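Local coordinates for protein beta-galactosidase (Bacillus circulans, PDB 4MAD) that probably hydrolyses terminal non-reducing beta-D-galactose residues of beta-D-galactosides, as a member of glycosyl hydrolase family 35, at residues 301-306 with 433-437; 406-412 with 439-445; 411-417 with 473-479. All blocks are in the same frame, centred on the assembly; numbering follows the deposited sequence.

Contact 1 of 3, residues 301-306 with 433-437; sequences HNETDY and ERNRG
Arg434 crosses Tyr306 at about a right angle. The phenol and guanidinium planes are only 9° apart, yet the contact is one-sided and displaced: Tyr306 CD1 sits over one guanidinium face, toward its rim, 3.9 Å from Arg434 NH1. Nearer the backbones, Tyr306 CB touches Arg434 CD at 3.8 Å. Arg434 reaches this far because its chain is drawn out from CG to NE, with CG anti to the backbone N (chi1 -178°). Beside it, Asn435 lays its amide against the backbone of Asp305 and Tyr306, while its CB lies 3.6 Å from Asp305 OD1. With an alanine here the amide would be gone, and a gap would probably open along the backbone of Asp305 and Tyr306, leaving Asp305 freer to shift.

A water joins the polar ends: it lies at the edges of both flat groups, accepts from Arg434 NE at 3.0 Å and is hydrogen-bonded to His301 NE2 at 2.7 Å. The far side of the imidazole is fixed too, since ND1 donates to the backbone Asn302 O at 2.7 Å, in the ring plane, and Asp305 O stands above one face. Further out, Arg434 NH1 forms salt bridges with Asp418 and Asp470, which probably hold its charge in place, and Tyr306 OH is hydrogen-bonded to Gly460 O. Phe467 meets the His301 ring.

Two loops far apart in sequence are thus joined at the surface, one from the family 35 catalytic region with its TIM barrel, the other from the first all-beta domain: a water-bridged interface between domains.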
loop_
_atom_site.group_PDB
_atom_site.type_symbol
_atom_site.label_atom_id
_atom_site.label_comp_id
_atom_site.label_asym_id
_atom_site.label_seq_id
_atom_site.Cartn_x
_atom_site.Cartn_y
_atom_site.Cartn_z
ATOM N N HIS A 301 -2.339 3.879 -13.172
ATOM C CA HIS A 301 -3.036 3.808 -14.430
ATOM C C HIS A 301 -2.207 4.583 -15.446
ATOM O O HIS A 301 -1.925 5.687 -15.227
ATOM C CB HIS A 301 -4.433 4.434 -14.268
ATOM C CG HIS A 301 -5.401 4.027 -15.318
ATOM N ND1 HIS A 301 -5.226 4.344 -16.634
ATOM C CD2 HIS A 301 -6.531 3.302 -15.256
ATOM C CE1 HIS A 301 -6.219 3.853 -17.339
ATOM N NE2 HIS A 301 -7.026 3.221 -16.526
ATOM N N ASN A 302 -1.840 4.008 -16.564
ATOM C CA ASN A 302 -1.145 4.817 -17.518
ATOM C C ASN A 302 -2.206 5.411 -18.438
ATOM O O ASN A 302 -3.312 5.538 -18.057
ATOM C CB ASN A 302 0.002 4.105 -18.212
ATOM C CG ASN A 302 -0.402 2.869 -18.914
ATOM O OD1 ASN A 302 0.424 2.050 -19.266
ATOM N ND2 ASN A 302 -1.661 2.710 -19.111
ATOM N N GLU A 303 -1.898 5.803 -19.532
ATOM C CA GLU A 303 -3.106 6.314 -20.180
ATOM C C GLU A 303 -4.056 5.231 -20.669
ATOM O O GLU A 303 -5.164 5.496 -21.030
ATOM C CB GLU A 303 -2.718 7.214 -21.355
ATOM C CG GLU A 303 -1.982 8.482 -20.950
ATOM C CD GLU A 303 -2.784 9.337 -19.988
ATOM O OE1 GLU A 303 -4.013 9.452 -20.177
ATOM O OE2 GLU A 303 -2.186 9.895 -19.045
ATOM N N THR A 304 -3.686 4.034 -20.729
ATOM C CA THR A 304 -4.484 2.977 -21.253
ATOM C C THR A 304 -4.942 1.936 -20.233
ATOM O O THR A 304 -6.077 1.562 -20.238
ATOM C CB THR A 304 -3.766 2.295 -22.416
ATOM O OG1 THR A 304 -4.421 1.088 -22.726
ATOM C CG2 THR A 304 -2.388 1.974 -22.101
ATOM N N ASP A 305 -4.024 1.482 -19.385
ATOM C CA ASP A 305 -4.189 0.334 -18.505
ATOM C C ASP A 305 -4.072 0.643 -17.007
ATOM O O ASP A 305 -3.356 1.470 -16.631
ATOM C CB ASP A 305 -3.099 -0.680 -18.761
ATOM C CG ASP A 305 -3.206 -1.336 -20.127
ATOM O OD1 ASP A 305 -4.315 -1.498 -20.619
ATOM O OD2 ASP A 305 -2.174 -1.696 -20.669
ATOM N N TYR A 306 -4.833 -0.089 -16.234
ATOM C CA TYR A 306 -4.832 -0.135 -14.793
ATOM C C TYR A 306 -3.726 -1.109 -14.394
ATOM O O TYR A 306 -3.619 -2.153 -14.962
ATOM C CB TYR A 306 -6.198 -0.600 -14.273
ATOM C CG TYR A 306 -6.179 -1.067 -12.837
ATOM C CD1 TYR A 306 -6.232 -0.175 -11.794
ATOM C CD2 TYR A 306 -6.075 -2.381 -12.523
ATOM C CE1 TYR A 306 -6.186 -0.583 -10.503
ATOM C CE2 TYR A 306 -6.026 -2.799 -11.226
ATOM C CZ TYR A 306 -6.069 -1.892 -10.208
ATOM O OH TYR A 306 -6.015 -2.276 -8.912
ATOM N N GLU A 433 -12.407 -8.110 -17.442
ATOM C CA GLU A 433 -11.241 -7.426 -16.955
ATOM C C GLU A 433 -11.312 -5.951 -17.292
ATOM O O GLU A 433 -11.826 -5.568 -18.288
ATOM C CB GLU A 433 -9.997 -8.036 -17.572
ATOM C CG GLU A 433 -9.760 -9.469 -17.177
ATOM C CD GLU A 433 -8.288 -9.885 -17.246
ATOM O OE1 GLU A 433 -7.878 -10.204 -18.336
ATOM O OE2 GLU A 433 -7.568 -9.905 -16.222
ATOM N N ARG A 434 -10.731 -5.144 -16.421
ATOM C CA ARG A 434 -10.770 -3.698 -16.612
ATOM C C ARG A 434 -10.096 -3.252 -17.890
ATOM O O ARG A 434 -10.516 -2.339 -18.505
ATOM C CB ARG A 434 -10.128 -2.979 -15.425
ATOM C CG ARG A 434 -10.137 -1.513 -15.468
ATOM C CD ARG A 434 -10.005 -0.893 -14.117
ATOM N NE ARG A 434 -9.903 0.537 -14.171
ATOM C CZ ARG A 434 -9.946 1.318 -13.128
ATOM N NH1 ARG A 434 -10.046 0.810 -11.933
ATOM N NH2 ARG A 434 -9.849 2.614 -13.265
ATOM N N ASN A 435 -8.993 -3.875 -18.224
ATOM C CA ASN A 435 -8.171 -3.451 -19.335
ATOM C C ASN A 435 -8.661 -4.079 -20.595
ATOM O O ASN A 435 -8.662 -5.255 -20.782
ATOM C CB ASN A 435 -6.697 -3.738 -19.110
ATOM C CG ASN A 435 -6.150 -3.014 -17.906
ATOM O OD1 ASN A 435 -5.235 -3.490 -17.259
ATOM N ND2 ASN A 435 -6.721 -1.908 -17.610
ATOM N N ARG A 436 -9.108 -3.212 -21.455
ATOM C CA ARG A 436 -10.454 -3.130 -21.886
ATOM C C ARG A 436 -10.670 -3.768 -23.245
ATOM O O ARG A 436 -9.764 -4.277 -23.866
ATOM C CB ARG A 436 -10.981 -1.688 -21.768
ATOM C CG ARG A 436 -10.009 -0.690 -21.008
ATOM C CD ARG A 436 -10.642 0.673 -20.632
ATOM N NE ARG A 436 -12.071 0.767 -20.959
ATOM C CZ ARG A 436 -12.919 1.658 -20.463
ATOM N NH1 ARG A 436 -12.490 2.575 -19.631
ATOM N NH2 ARG A 436 -14.195 1.633 -20.804
ATOM N N GLY A 437 -11.915 -3.779 -23.665
ATOM C CA GLY A 437 -12.402 -4.713 -24.649
ATOM C C GLY A 437 -12.728 -5.983 -23.900
ATOM O O GLY A 437 -13.417 -6.875 -24.341
HETATM O O HOH W 1 -9.209 1.715 -16.868
#

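Contact 2 of 3, residues 406-412 with 439-445; sequences YGKQALT and SRLVVEL
The carboxylate of Glu444 lies beside the chain of Lys408, both side chains pointing the same way. Its OE2 takes Lys408 NZ at 2.6 Å on the syn lone pair, completing a salt bridge, while OE1 rests 3.1 Å from Lys408 CB. Bends late in the lysine chain (chi3 -116°, chi4 84°) bring the ammonium back to its neighbour. The amide of Gln409 is pinned at its edge: NE2 donates to Tyr406 O at 3.1 Å, in the amide plane but above the carbonyl plane of the acceptor. The Tyr406 ring has Leu445 CD1 near it at an oblique approach, that methyl being 4.0 Å from Tyr406 CB, and its hydroxyl is hydrogen-bonded to Gln483.

Antiparallel pairing carries these groups. Leu411 with Leu441, Gln409 with Val443 and Gly407 with Leu445 are hydrogen-bonded pairs; Leu411 N to Leu441 O, at 2.8 Å, is one of six backbone bonds. At the far end Tyr406 and Gly407 together face Leu445, a classic beta bulge, and the positive phi of Gly407 (75°) suits a residue without a side chain. Within this chain, strand 440-445 is an outermost strand of its four-stranded sheet in the first all-beta domain.

The two faces differ. Leu411, Leu441 and Val443 share one with Gln409, whose end leads away; Leu441 packs on Val422, Val429 and Val432 and Leu411 on Leu452, so this sheet is laid against strands 419-424, 427-433 and 449-457. The other face is mixed, with Lys408, Ala410 and Thr412 beside Glu444, Val442 and Arg440. There Thr412 OG1 sits 3.2 Å from Arg440 CG, and the next methylene, Arg440 CD, touches Ala410 CB at 4.1 Å.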
loop_
_atom_site.group_PDB
_atom_site.type_symbol
_atom_site.label_atom_id
_atom_site.label_comp_id
_atom_site.label_asym_id
_atom_site.label_seq_id
_atom_site.Cartn_x
_atom_site.Cartn_y
_atom_site.Cartn_z
ATOM N N TYR A 406 -33.432 -15.275 -23.149
ATOM C CA TYR A 406 -32.889 -14.282 -24.042
ATOM C C TYR A 406 -32.105 -14.850 -25.217
ATOM O O TYR A 406 -31.884 -14.173 -26.168
ATOM C CB TYR A 406 -32.014 -13.297 -23.292
ATOM C CG TYR A 406 -32.696 -12.329 -22.371
ATOM C CD1 TYR A 406 -32.187 -11.090 -22.173
ATOM C CD2 TYR A 406 -33.851 -12.632 -21.740
ATOM C CE1 TYR A 406 -32.766 -10.215 -21.356
ATOM C CE2 TYR A 406 -34.457 -11.738 -20.935
ATOM C CZ TYR A 406 -33.913 -10.524 -20.738
ATOM O OH TYR A 406 -34.450 -9.600 -19.906
ATOM N N GLY A 407 -31.639 -16.069 -25.111
ATOM C CA GLY A 407 -30.747 -16.582 -26.120
ATOM C C GLY A 407 -29.325 -16.031 -26.056
ATOM O O GLY A 407 -28.850 -15.688 -25.042
ATOM N N LYS A 408 -28.643 -16.010 -27.165
ATOM C CA LYS A 408 -27.293 -15.556 -27.156
ATOM C C LYS A 408 -27.264 -14.049 -26.966
ATOM O O LYS A 408 -27.916 -13.329 -27.701
ATOM C CB LYS A 408 -26.680 -15.923 -28.478
ATOM C CG LYS A 408 -25.424 -15.254 -28.804
ATOM C CD LYS A 408 -25.046 -15.567 -30.190
ATOM C CE LYS A 408 -23.791 -16.326 -30.206
ATOM N NZ LYS A 408 -24.046 -17.757 -29.998
ATOM N N GLN A 409 -26.535 -13.605 -25.955
ATOM C CA GLN A 409 -26.403 -12.198 -25.640
ATOM C C GLN A 409 -24.973 -11.807 -25.315
ATOM O O GLN A 409 -24.245 -12.587 -24.845
ATOM C CB GLN A 409 -27.245 -11.847 -24.435
ATOM C CG GLN A 409 -28.692 -12.083 -24.625
ATOM C CD GLN A 409 -29.313 -11.072 -25.546
ATOM O OE1 GLN A 409 -28.921 -9.968 -25.553
ATOM N NE2 GLN A 409 -30.290 -11.472 -26.305
ATOM N N ALA A 410 -24.637 -10.565 -25.552
ATOM C CA ALA A 410 -23.406 -10.024 -25.096
ATOM C C ALA A 410 -23.645 -9.408 -23.747
ATOM O O ALA A 410 -24.461 -8.543 -23.609
ATOM C CB ALA A 410 -22.916 -9.010 -26.004
ATOM N N LEU A 411 -22.919 -9.897 -22.769
ATOM C CA LEU A 411 -22.997 -9.356 -21.439
ATOM C C LEU A 411 -21.924 -8.316 -21.281
ATOM O O LEU A 411 -20.806 -8.579 -21.540
ATOM C CB LEU A 411 -22.740 -10.425 -20.415
ATOM C CG LEU A 411 -23.032 -10.017 -18.982
ATOM C CD1 LEU A 411 -23.807 -11.063 -18.351
ATOM C CD2 LEU A 411 -21.816 -9.845 -18.239
ATOM N N THR A 412 -22.281 -7.129 -20.880
ATOM C CA THR A 412 -21.289 -6.111 -20.640
ATOM C C THR A 412 -21.366 -5.631 -19.208
ATOM O O THR A 412 -22.421 -5.367 -18.717
ATOM C CB THR A 412 -21.466 -4.913 -21.586
ATOM O OG1 THR A 412 -21.365 -5.361 -22.932
ATOM C CG2 THR A 412 -20.423 -3.852 -21.309
ATOM N N SER A 439 -14.432 -6.293 -21.234
ATOM C CA SER A 439 -15.584 -6.017 -20.359
ATOM C C SER A 439 -16.865 -6.643 -20.822
ATOM O O SER A 439 -17.889 -6.422 -20.255
ATOM C CB SER A 439 -15.753 -4.532 -20.133
ATOM O OG SER A 439 -14.677 -4.148 -19.303
ATOM N N ARG A 440 -16.734 -7.447 -21.856
ATOM C CA ARG A 440 -17.814 -8.118 -22.527
ATOM C C ARG A 440 -17.588 -9.636 -22.561
ATOM O O ARG A 440 -16.513 -10.067 -22.821
ATOM C CB ARG A 440 -17.875 -7.651 -23.972
ATOM C CG ARG A 440 -19.187 -7.229 -24.407
ATOM C CD ARG A 440 -19.283 -7.195 -25.914
ATOM N NE ARG A 440 -18.217 -6.395 -26.435
ATOM C CZ ARG A 440 -17.864 -6.302 -27.700
ATOM N NH1 ARG A 440 -18.509 -6.951 -28.648
ATOM N NH2 ARG A 440 -16.854 -5.537 -28.006
ATOM N N LEU A 441 -18.635 -10.412 -22.337
ATOM C CA LEU A 441 -18.617 -11.851 -22.597
ATOM C C LEU A 441 -19.840 -12.276 -23.366
ATOM O O LEU A 441 -20.834 -11.675 -23.232
ATOM C CB LEU A 441 -18.693 -12.622 -21.307
ATOM C CG LEU A 441 -17.484 -12.704 -20.433
ATOM C CD1 LEU A 441 -17.798 -13.394 -19.191
ATOM C CD2 LEU A 441 -16.376 -13.366 -21.136
ATOM N N VAL A 442 -19.779 -13.372 -24.077
ATOM C CA VAL A 442 -20.971 -13.912 -24.710
ATOM C C VAL A 442 -21.603 -14.962 -23.819
ATOM O O VAL A 442 -20.988 -15.871 -23.422
ATOM C CB VAL A 442 -20.664 -14.510 -26.088
ATOM C CG1 VAL A 442 -21.820 -15.161 -26.678
ATOM C CG2 VAL A 442 -20.095 -13.502 -26.984
ATOM N N VAL A 443 -22.864 -14.802 -23.494
ATOM C CA VAL A 443 -23.583 -15.797 -22.740
ATOM C C VAL A 443 -24.736 -16.343 -23.536
ATOM O O VAL A 443 -25.172 -15.716 -24.445
ATOM C CB VAL A 443 -24.111 -15.255 -21.478
ATOM C CG1 VAL A 443 -22.983 -14.779 -20.635
ATOM C CG2 VAL A 443 -25.044 -14.184 -21.752
ATOM N N GLU A 444 -25.180 -17.547 -23.204
ATOM C CA GLU A 444 -26.325 -18.145 -23.831
ATOM C C GLU A 444 -27.381 -18.437 -22.799
ATOM O O GLU A 444 -27.211 -19.324 -22.015
ATOM C CB GLU A 444 -25.938 -19.448 -24.454
ATOM C CG GLU A 444 -24.837 -19.330 -25.396
ATOM C CD GLU A 444 -25.310 -18.824 -26.694
ATOM O OE1 GLU A 444 -26.492 -18.549 -26.777
ATOM O OE2 GLU A 444 -24.528 -18.725 -27.638
ATOM N N LEU A 445 -28.463 -17.687 -22.821
ATOM C CA LEU A 445 -29.486 -17.815 -21.833
ATOM C C LEU A 445 -30.661 -18.559 -22.400
ATOM O O LEU A 445 -31.541 -17.973 -22.956
ATOM C CB LEU A 445 -29.922 -16.445 -21.413
ATOM C CG LEU A 445 -28.717 -15.666 -20.947
ATOM C CD1 LEU A 445 -29.025 -14.280 -20.766
ATOM C CD2 LEU A 445 -28.264 -16.259 -19.693
#

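Contact 3 of 3, residues 411-417 with 473-479; sequences LTVQDIH and GITEGVR
Gln414 links two oppositely charged side chains across the strands by side-chain hydrogen bonds. Its chain runs out extended, a chi1 of -178° pointing it straight away from its own backbone nitrogen, and OE1 is gripped side-on by Arg479, through NE at 2.9 Å and NH2 at 3.1 Å, close to the guanidinium plane. From the same amide NE2 donates to Glu476 OE1 at 2.8 Å, meeting it from above the carboxylate plane.

Backbone bonds pair the strands antiparallel on both sides of a kink. Glu476 N and Gly477 N both donate to Gln414 O, a classic beta bulge, and a cis peptide bond precedes Asp415. Thr475 OG1 accepts Asp415 N at 2.7 Å and in a nearly straight line (175°), so a hydroxyl takes the place of a carbonyl where the register slips.

Apolar contacts include Val413 CG1 on Ile474 CG1 at 3.9 Å. Thr475 CG2 makes a CH-pi contact over one face of the His417 ring, 3.8 Å from its centroid; His417 ND1 is itself bonded to Tyr471 O.

Such chemistry implies that the neutral amide relays between cation and anion, probably polarised by both, and ties the residue at the bulge to each.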
loop_
_atom_site.group_PDB
_atom_site.type_symbol
_atom_site.label_atom_id
_atom_site.label_comp_id
_atom_site.label_asym_id
_atom_site.label_seq_id
_atom_site.Cartn_x
_atom_site.Cartn_y
_atom_site.Cartn_z
ATOM N N LEU A 411 -22.919 -9.897 -22.769
ATOM C CA LEU A 411 -22.997 -9.356 -21.439
ATOM C C LEU A 411 -21.924 -8.316 -21.281
ATOM O O LEU A 411 -20.806 -8.579 -21.540
ATOM C CB LEU A 411 -22.740 -10.425 -20.415
ATOM C CG LEU A 411 -23.032 -10.017 -18.982
ATOM C CD1 LEU A 411 -23.807 -11.063 -18.351
ATOM C CD2 LEU A 411 -21.816 -9.845 -18.239
ATOM N N THR A 412 -22.281 -7.129 -20.880
ATOM C CA THR A 412 -21.289 -6.111 -20.640
ATOM C C THR A 412 -21.366 -5.631 -19.208
ATOM O O THR A 412 -22.421 -5.367 -18.717
ATOM C CB THR A 412 -21.466 -4.913 -21.586
ATOM O OG1 THR A 412 -21.365 -5.361 -22.932
ATOM C CG2 THR A 412 -20.423 -3.852 -21.309
ATOM N N VAL A 413 -20.214 -5.556 -18.586
ATOM C CA VAL A 413 -20.115 -4.976 -17.277
ATOM C C VAL A 413 -19.569 -3.560 -17.397
ATOM O O VAL A 413 -18.486 -3.367 -17.844
ATOM C CB VAL A 413 -19.197 -5.754 -16.351
ATOM C CG1 VAL A 413 -19.220 -5.175 -15.028
ATOM C CG2 VAL A 413 -19.582 -7.166 -16.264
ATOM N N GLN A 414 -20.374 -2.620 -16.958
ATOM C CA GLN A 414 -20.113 -1.228 -17.122
ATOM C C GLN A 414 -19.983 -0.494 -15.802
ATOM O O GLN A 414 -20.968 -0.115 -15.252
ATOM C CB GLN A 414 -21.289 -0.601 -17.903
ATOM C CG GLN A 414 -21.202 0.834 -18.216
ATOM C CD GLN A 414 -22.361 1.310 -19.106
ATOM O OE1 GLN A 414 -22.768 0.615 -19.944
ATOM N NE2 GLN A 414 -22.822 2.489 -18.904
ATOM N N ASP A 415 -18.770 -0.210 -15.367
ATOM C CA ASP A 415 -17.534 -0.807 -15.802
ATOM C C ASP A 415 -16.994 -1.755 -14.709
ATOM O O ASP A 415 -17.398 -1.688 -13.610
ATOM C CB ASP A 415 -16.482 0.264 -15.996
ATOM C CG ASP A 415 -16.668 1.088 -17.259
ATOM O OD1 ASP A 415 -17.173 0.599 -18.239
ATOM O OD2 ASP A 415 -16.268 2.234 -17.279
ATOM N N ILE A 416 -16.067 -2.613 -15.061
ATOM C CA ILE A 416 -15.558 -3.561 -14.111
ATOM C C ILE A 416 -14.247 -3.073 -13.456
ATOM O O ILE A 416 -13.305 -2.881 -14.096
ATOM C CB ILE A 416 -15.366 -4.931 -14.729
ATOM C CG1 ILE A 416 -14.912 -5.934 -13.688
ATOM C CG2 ILE A 416 -14.439 -4.879 -15.859
ATOM C CD1 ILE A 416 -15.944 -6.385 -12.824
ATOM N N HIS A 417 -14.283 -2.881 -12.140
ATOM C CA HIS A 417 -13.173 -2.377 -11.399
ATOM C C HIS A 417 -12.873 -3.354 -10.272
ATOM O O HIS A 417 -13.409 -3.201 -9.208
ATOM C CB HIS A 417 -13.522 -1.010 -10.813
ATOM C CG HIS A 417 -13.494 0.109 -11.798
ATOM N ND1 HIS A 417 -13.646 1.422 -11.433
ATOM C CD2 HIS A 417 -13.291 0.116 -13.129
ATOM C CE1 HIS A 417 -13.529 2.185 -12.492
ATOM N NE2 HIS A 417 -13.340 1.416 -13.537
ATOM N N GLY A 473 -15.780 -2.506 -7.724
ATOM C CA GLY A 473 -16.959 -3.294 -7.997
ATOM C C GLY A 473 -17.417 -3.045 -9.406
ATOM O O GLY A 473 -16.650 -3.073 -10.305
ATOM N N ILE A 474 -18.710 -2.835 -9.540
ATOM C CA ILE A 474 -19.329 -2.502 -10.798
ATOM C C ILE A 474 -19.772 -1.068 -10.645
ATOM O O ILE A 474 -20.531 -0.762 -9.797
ATOM C CB ILE A 474 -20.508 -3.432 -11.053
ATOM C CG1 ILE A 474 -19.988 -4.828 -11.251
ATOM C CG2 ILE A 474 -21.273 -3.003 -12.210
ATOM C CD1 ILE A 474 -20.917 -5.834 -11.175
ATOM N N THR A 475 -19.183 -0.195 -11.427
ATOM C CA THR A 475 -19.463 1.214 -11.336
ATOM C C THR A 475 -20.859 1.701 -11.718
ATOM O O THR A 475 -21.398 2.503 -11.036
ATOM C CB THR A 475 -18.416 2.032 -12.079
ATOM O OG1 THR A 475 -18.426 1.681 -13.442
ATOM C CG2 THR A 475 -17.085 1.748 -11.503
ATOM N N GLU A 476 -21.407 1.227 -12.829
ATOM C CA GLU A 476 -22.700 1.703 -13.296
ATOM C C GLU A 476 -23.809 0.660 -13.466
ATOM O O GLU A 476 -24.931 0.873 -13.102
ATOM C CB GLU A 476 -22.492 2.388 -14.635
ATOM C CG GLU A 476 -21.686 3.642 -14.573
ATOM C CD GLU A 476 -21.290 4.202 -15.938
ATOM O OE1 GLU A 476 -22.121 4.297 -16.827
ATOM O OE2 GLU A 476 -20.126 4.508 -16.089
ATOM N N GLY A 477 -23.476 -0.407 -14.148
ATOM C CA GLY A 477 -24.474 -1.388 -14.513
ATOM C C GLY A 477 -23.927 -2.651 -15.133
ATOM O O GLY A 477 -22.767 -2.725 -15.453
ATOM N N VAL A 478 -24.809 -3.623 -15.303
ATOM C CA VAL A 478 -24.549 -4.812 -16.089
ATOM C C VAL A 478 -25.643 -4.973 -17.130
ATOM O O VAL A 478 -26.761 -4.825 -16.825
ATOM C CB VAL A 478 -24.520 -6.040 -15.220
ATOM C CG1 VAL A 478 -24.199 -7.229 -16.000
ATOM C CG2 VAL A 478 -23.571 -5.867 -14.076
ATOM N N ARG A 479 -25.290 -5.238 -18.361
ATOM C CA ARG A 479 -26.311 -5.311 -19.383
ATOM C C ARG A 479 -26.139 -6.453 -20.352
ATOM O O ARG A 479 -25.063 -6.893 -20.573
ATOM C CB ARG A 479 -26.440 -4.006 -20.140
ATOM C CG ARG A 479 -25.246 -3.553 -20.817
ATOM C CD ARG A 479 -25.360 -2.098 -21.251
ATOM N NE ARG A 479 -24.097 -1.431 -21.477
ATOM C CZ ARG A 479 -23.404 -1.452 -22.602
ATOM N NH1 ARG A 479 -23.803 -2.127 -23.650
ATOM N NH2 ARG A 479 -22.288 -0.798 -22.688
#

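Along the chain the segments run 301-306, 406-412, 411-417, 433-437, 439-445, 473-479, so every pair of contacts interleaves. Contacts 2 and 3 share Leu411 and Thr412 and use opposite edges of strand 409-417, which lies between strands 440-445 and 473-480 in one antiparallel sheet; their centres are about 13 Å apart. Contact 1 lies about 14 Å from contact 3 and 22 Å from contact 2, centre to centre, where the loop after strand 427-433 meets the catalytic region. Arg434 of contact 1 packs on His417 of contact 3. This packing sets the end of the sheet beside the seam between the first all-beta domain and the barrel region.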